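Local coordinates for protein amidohydrolase (Brucella melitensis biovar Abortus, PDB 4F0L) that probably acts as a metal-dependent deaminase of the amidohydrolase family, binding iron(III) at a site presumably used by zinc, at residues B[294-299]-B[377-382]; B[71-76]-B[88-93]. One frame throughout, in Å; residues are numbered along the deposited sequence.

Contact 1: B[294-299]-B[377-382]; sequences GAIAGL and NIAMGR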
loop_
_atom_site.group_PDB
_atom_site.type_symbol
_atom_site.label_atom_id
_atom_site.label_comp_id
_atom_site.label_asym_id
_atom_site.label_seq_id
_atom_site.Cartn_x
_atom_site.Cartn_y
_atom_site.Cartn_z
ATOM N N GLY B 294 -8.932 26.497 -11.949
ATOM C CA GLY B 294 -7.514 26.154 -12.076
ATOM C C GLY B 294 -6.818 25.793 -10.773
ATOM O O GLY B 294 -5.601 25.587 -10.761
ATOM N N ALA B 295 -7.576 25.728 -9.670
ATOM C CA ALA B 295 -7.033 25.372 -8.358
ATOM C C ALA B 295 -6.501 23.957 -8.411
ATOM O O ALA B 295 -7.093 23.108 -9.040
ATOM C CB ALA B 295 -8.112 25.466 -7.291
ATOM N N ILE B 296 -5.361 23.715 -7.774
ATOM C CA ILE B 296 -4.775 22.376 -7.759
ATOM C C ILE B 296 -5.334 21.592 -6.586
ATOM O O ILE B 296 -5.373 22.120 -5.463
ATOM C CB ILE B 296 -3.261 22.424 -7.570
ATOM C CG1 ILE B 296 -2.612 23.256 -8.683
ATOM C CG2 ILE B 296 -2.707 20.993 -7.476
ATOM C CD1 ILE B 296 -2.924 22.770 -10.081
ATOM N N ALA B 297 -5.764 20.350 -6.837
ATOM C CA ALA B 297 -6.220 19.456 -5.772
ATOM C C ALA B 297 -5.020 18.866 -5.052
ATOM O O ALA B 297 -4.223 18.158 -5.679
ATOM C CB ALA B 297 -7.114 18.332 -6.347
ATOM N N GLY B 298 -4.865 19.162 -3.767
ATOM C CA GLY B 298 -3.757 18.633 -2.974
ATOM C C GLY B 298 -4.196 17.336 -2.335
ATOM O O GLY B 298 -4.697 17.333 -1.207
ATOM N N LEU B 299 -4.040 16.236 -3.066
ATOM C CA LEU B 299 -4.538 14.943 -2.616
ATOM C C LEU B 299 -3.537 14.257 -1.686
ATOM O O LEU B 299 -2.321 14.213 -1.965
ATOM C CB LEU B 299 -4.843 14.056 -3.834
ATOM C CG LEU B 299 -5.862 14.605 -4.849
ATOM C CD1 LEU B 299 -6.170 13.548 -5.933
ATOM C CD2 LEU B 299 -7.167 15.054 -4.134
ATOM N N ASN B 377 4.061 20.464 -9.105
ATOM C CA ASN B 377 4.963 21.611 -9.330
ATOM C C ASN B 377 4.212 22.947 -9.409
ATOM O O ASN B 377 4.707 23.942 -8.929
ATOM C CB ASN B 377 5.863 21.366 -10.531
ATOM C CG ASN B 377 7.049 20.516 -10.163
ATOM O OD1 ASN B 377 7.464 20.504 -8.995
ATOM N ND2 ASN B 377 7.602 19.765 -11.143
ATOM N N ILE B 378 3.003 22.949 -9.981
ATOM C CA ILE B 378 2.186 24.168 -10.006
ATOM C C ILE B 378 1.818 24.604 -8.570
ATOM O O ILE B 378 2.014 25.754 -8.210
ATOM C CB ILE B 378 0.923 24.005 -10.900
ATOM C CG1 ILE B 378 1.310 23.833 -12.398
ATOM C CG2 ILE B 378 -0.061 25.162 -10.666
ATOM C CD1 ILE B 378 0.203 23.234 -13.277
ATOM N N ALA B 379 1.323 23.670 -7.747
ATOM C CA ALA B 379 1.004 23.973 -6.330
ATOM C C ALA B 379 2.214 24.462 -5.553
ATOM O O ALA B 379 2.070 25.183 -4.544
ATOM C CB ALA B 379 0.420 22.739 -5.617
ATOM N N MET B 380 3.405 24.024 -5.966
ATOM C CA MET B 380 4.632 24.396 -5.247
ATOM C C MET B 380 5.175 25.765 -5.733
ATOM O O MET B 380 6.180 26.238 -5.213
ATOM C CB MET B 380 5.722 23.344 -5.421
ATOM C CG MET B 380 5.435 21.985 -4.795
ATOM S SD MET B 380 5.271 21.961 -3.025
ATOM C CE MET B 380 3.604 22.605 -2.810
ATOM N N GLY B 381 4.524 26.382 -6.717
ATOM C CA GLY B 381 4.998 27.641 -7.278
ATOM C C GLY B 381 6.177 27.482 -8.219
ATOM O O GLY B 381 6.949 28.418 -8.409
ATOM N N ARG B 382 6.322 26.298 -8.817
ATOM C CA ARG B 382 7.468 25.979 -9.648
ATOM C C ARG B 382 6.986 25.380 -10.991
ATOM O O ARG B 382 7.350 24.255 -11.340
ATOM C CB ARG B 382 8.342 24.953 -8.940
ATOM C CG ARG B 382 9.006 25.412 -7.632
ATOM C CD ARG B 382 10.107 26.445 -7.864
ATOM N NE ARG B 382 11.102 25.910 -8.784
ATOM C CZ ARG B 382 12.265 26.490 -9.091
ATOM N NH1 ARG B 382 12.635 27.637 -8.528
ATOM N NH2 ARG B 382 13.079 25.899 -9.961
#
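Ile296 reaches from its strand to the last turn of helix 364-379, one branch going to Ile378 and the other to Ala379. The ethyl branch of Ile296 crosses the side chain of Ile378 at about a right angle: the methyl CG2 of Ile378 is met by both CG1 and CD1 of Ile296, each at 3.8 Å, so this single methyl touches the full length of the arm. CD1 also lies 4.1 Å from CB of Ile378. The second branch of Ile296 points along the strand, its CG2 set anti to the backbone N (CG1 is at chi1 -58°), and there it meets the methyl of Ala379, with Ile296 CG2 4.0 Å from Ala379 CB. The two branches thus rest on neighbouring residues of the last turn. Ala379 offers only a methyl here, consistent with the close approach of the backbones, CA of Ile296 being 6.2 Å from CA of Ala379. The contact is purely apolar. In the TIM-barrel-like fold of amidohydrolases, strand 296-299 belongs to the barrel wall, hydrogen-bonded between strands 274-276 and 323-326. The end of helix 364-379 packs against the inward-facing side of that wall, touching strand 56-66 through Ala379 on Leu64, while Ala297 faces helix 284-293. Each segment has a glycine in a Schellman motif: Gly294 just after helix 284-293, Gly381 just after helix 364-379, with Gly381 N bonded to Ile378 O at 3.0 Å. The carbonyl of Ala379 accepts a hydrogen bond from His239 NE2, and that of Met380 one from Thr162 OG1, tying the helix end to two further strands.

Contact 2: B[71-76]-B[88-93]; sequences YGMAGL and WSWREI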
loop_
_atom_site.group_PDB
_atom_site.type_symbol
_atom_site.label_atom_id
_atom_site.label_comp_id
_atom_site.label_asym_id
_atom_site.label_seq_id
_atom_site.Cartn_x
_atom_site.Cartn_y
_atom_site.Cartn_z
ATOM N N TYR B 71 5.528 13.053 11.414
ATOM C CA TYR B 71 6.372 11.894 11.088
ATOM C C TYR B 71 6.810 11.187 12.368
ATOM O O TYR B 71 7.008 9.983 12.380
ATOM C CB TYR B 71 7.606 12.350 10.338
ATOM C CG TYR B 71 8.608 11.292 9.878
ATOM C CD1 TYR B 71 8.319 10.415 8.829
ATOM C CD2 TYR B 71 9.887 11.244 10.444
ATOM C CE1 TYR B 71 9.251 9.474 8.397
ATOM C CE2 TYR B 71 10.831 10.340 10.013
ATOM C CZ TYR B 71 10.506 9.435 8.991
ATOM O OH TYR B 71 11.470 8.549 8.569
ATOM N N GLY B 72 7.021 11.955 13.435
ATOM C CA GLY B 72 7.394 11.364 14.718
ATOM C C GLY B 72 6.331 10.432 15.299
ATOM O O GLY B 72 6.655 9.518 16.038
ATOM N N MET B 73 5.071 10.637 14.946
ATOM C CA MET B 73 3.993 9.815 15.490
ATOM C C MET B 73 3.569 8.696 14.554
ATOM O O MET B 73 2.657 7.927 14.889
ATOM C CB MET B 73 2.778 10.678 15.880
ATOM C CG MET B 73 1.864 11.050 14.718
ATOM S SD MET B 73 0.665 12.343 15.146
ATOM C CE MET B 73 -0.821 11.334 15.290
ATOM N N ALA B 74 4.243 8.557 13.415
ATOM C CA ALA B 74 3.862 7.550 12.423
ATOM C C ALA B 74 3.891 6.147 13.050
ATOM O O ALA B 74 4.885 5.751 13.659
ATOM C CB ALA B 74 4.781 7.624 11.212
ATOM N N GLY B 75 2.784 5.409 12.909
ATOM C CA GLY B 75 2.693 4.052 13.426
ATOM C C GLY B 75 2.265 3.968 14.881
ATOM O O GLY B 75 2.005 2.884 15.366
ATOM N N LEU B 76 2.159 5.109 15.555
ATOM C CA LEU B 76 1.781 5.185 16.932
ATOM C C LEU B 76 0.291 5.507 17.152
ATOM O O LEU B 76 -0.153 5.407 18.263
ATOM C CB LEU B 76 2.685 6.195 17.683
ATOM C CG LEU B 76 4.229 5.965 17.589
ATOM C CD1 LEU B 76 5.020 6.998 18.395
ATOM C CD2 LEU B 76 4.677 4.586 18.051
ATOM N N TRP B 88 -10.252 9.926 18.595
ATOM C CA TRP B 88 -9.686 10.500 19.833
ATOM C C TRP B 88 -8.213 10.174 19.967
ATOM O O TRP B 88 -7.394 11.070 20.215
ATOM C CB TRP B 88 -10.447 10.037 21.083
ATOM N N SER B 89 -7.861 8.902 19.760
ATOM C CA SER B 89 -6.463 8.459 19.909
ATOM C C SER B 89 -5.498 9.215 18.976
ATOM O O SER B 89 -4.382 9.567 19.385
ATOM C CB SER B 89 -6.351 6.941 19.720
ATOM O OG SER B 89 -6.736 6.538 18.405
ATOM N N TRP B 90 -5.930 9.480 17.742
ATOM C CA TRP B 90 -5.110 10.236 16.792
ATOM C C TRP B 90 -4.857 11.645 17.287
ATOM O O TRP B 90 -3.729 12.103 17.315
ATOM C CB TRP B 90 -5.766 10.290 15.411
ATOM C CG TRP B 90 -4.839 10.817 14.357
ATOM C CD1 TRP B 90 -3.998 10.085 13.524
ATOM C CD2 TRP B 90 -4.624 12.225 13.981
ATOM N NE1 TRP B 90 -3.303 10.917 12.680
ATOM C CE2 TRP B 90 -3.619 12.214 12.909
ATOM C CE3 TRP B 90 -5.141 13.439 14.408
ATOM C CZ2 TRP B 90 -3.167 13.379 12.309
ATOM C CZ3 TRP B 90 -4.669 14.609 13.813
ATOM C CH2 TRP B 90 -3.716 14.578 12.771
ATOM N N ARG B 91 -5.907 12.340 17.684
ATOM C CA ARG B 91 -5.751 13.686 18.245
ATOM C C ARG B 91 -4.912 13.709 19.535
ATOM O O ARG B 91 -4.108 14.614 19.717
ATOM C CB ARG B 91 -7.119 14.338 18.485
ATOM C CG ARG B 91 -7.891 14.605 17.198
ATOM C CD ARG B 91 -8.875 15.755 17.351
ATOM N NE ARG B 91 -9.684 15.594 18.555
ATOM C CZ ARG B 91 -10.695 14.732 18.686
ATOM N NH1 ARG B 91 -11.052 13.916 17.696
ATOM N NH2 ARG B 91 -11.361 14.686 19.836
ATOM N N GLU B 92 -5.097 12.722 20.413
ATOM C CA GLU B 92 -4.322 12.662 21.670
ATOM C C GLU B 92 -2.824 12.540 21.373
ATOM O O GLU B 92 -2.016 13.268 21.954
ATOM C CB GLU B 92 -4.769 11.516 22.598
ATOM C CG GLU B 92 -3.816 11.297 23.781
ATOM C CD GLU B 92 -4.417 10.503 24.941
ATOM O OE1 GLU B 92 -5.082 9.471 24.693
ATOM O OE2 GLU B 92 -4.202 10.906 26.116
ATOM N N ILE B 93 -2.464 11.614 20.479
ATOM C CA ILE B 93 -1.070 11.410 20.127
ATOM C C ILE B 93 -0.565 12.660 19.394
ATOM O O ILE B 93 0.509 13.155 19.704
ATOM C CB ILE B 93 -0.837 10.135 19.300
ATOM C CG1 ILE B 93 -1.315 8.873 20.060
ATOM C CG2 ILE B 93 0.636 9.998 18.942
ATOM C CD1 ILE B 93 -0.753 8.685 21.463
#
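Met73 lays its terminal methyl over the five-membered ring of Trp90, CE standing 3.7 Å from the ring centroid and 14° off the normal, a CH-pi contact. Its nearest ring atom is Trp90 NE1, 3.6 Å from Met73 CE. The sulfur follows at a distance above the same ring, with SD 5.1 Å from that centroid, a loose Met-aromatic contact. The methionine chain crosses the indole at about a right angle, and the bend at chi3, -105°, turns the methyl onto the ring, where Trp90 O is also 3.6 Å from Met73 CE. Lower on the chain, Met73 CB packs 3.8 Å from CG2 of Ile93, one helical turn on from Trp90. Leu76 O comes 4.1 Å from Ile93 CG1, and the approach of Leu76 CB to Ile93 CG2 is looser at 4.5 Å; Met73 and Leu76 are the two ends of a type II turn closed by Leu76 N to Met73 O. The side chain of Trp90 is about 7 Å from the bound iron(III), which places this packing beside the metal site. The loop follows strand 56-66 and packs back on helix 88-100, with Met73 reaching further along it to Met94 and Phe97, while Tyr71 packs on helix 103-119.

Contact 2 comes first along the chain and is finished before contact 1 begins; the centres are 27 Å apart and the nearest atoms about 14 Å, so the two do not touch. Both belong to the amidohydrolase family region, and strand 56-66 relates them: the loop of 71-76 follows it, while the helix end at 377-382 packs against it. That strand carries the iron ligand His65. Contact 1 is buried, its Ala379 side chain about 13 Å from the iron, whereas contact 2 is only partly buried and reaches the second subunit, as where Leu76 packs on its Val410. One contact therefore packs the interior, the other the metal-site side near the dimer interface.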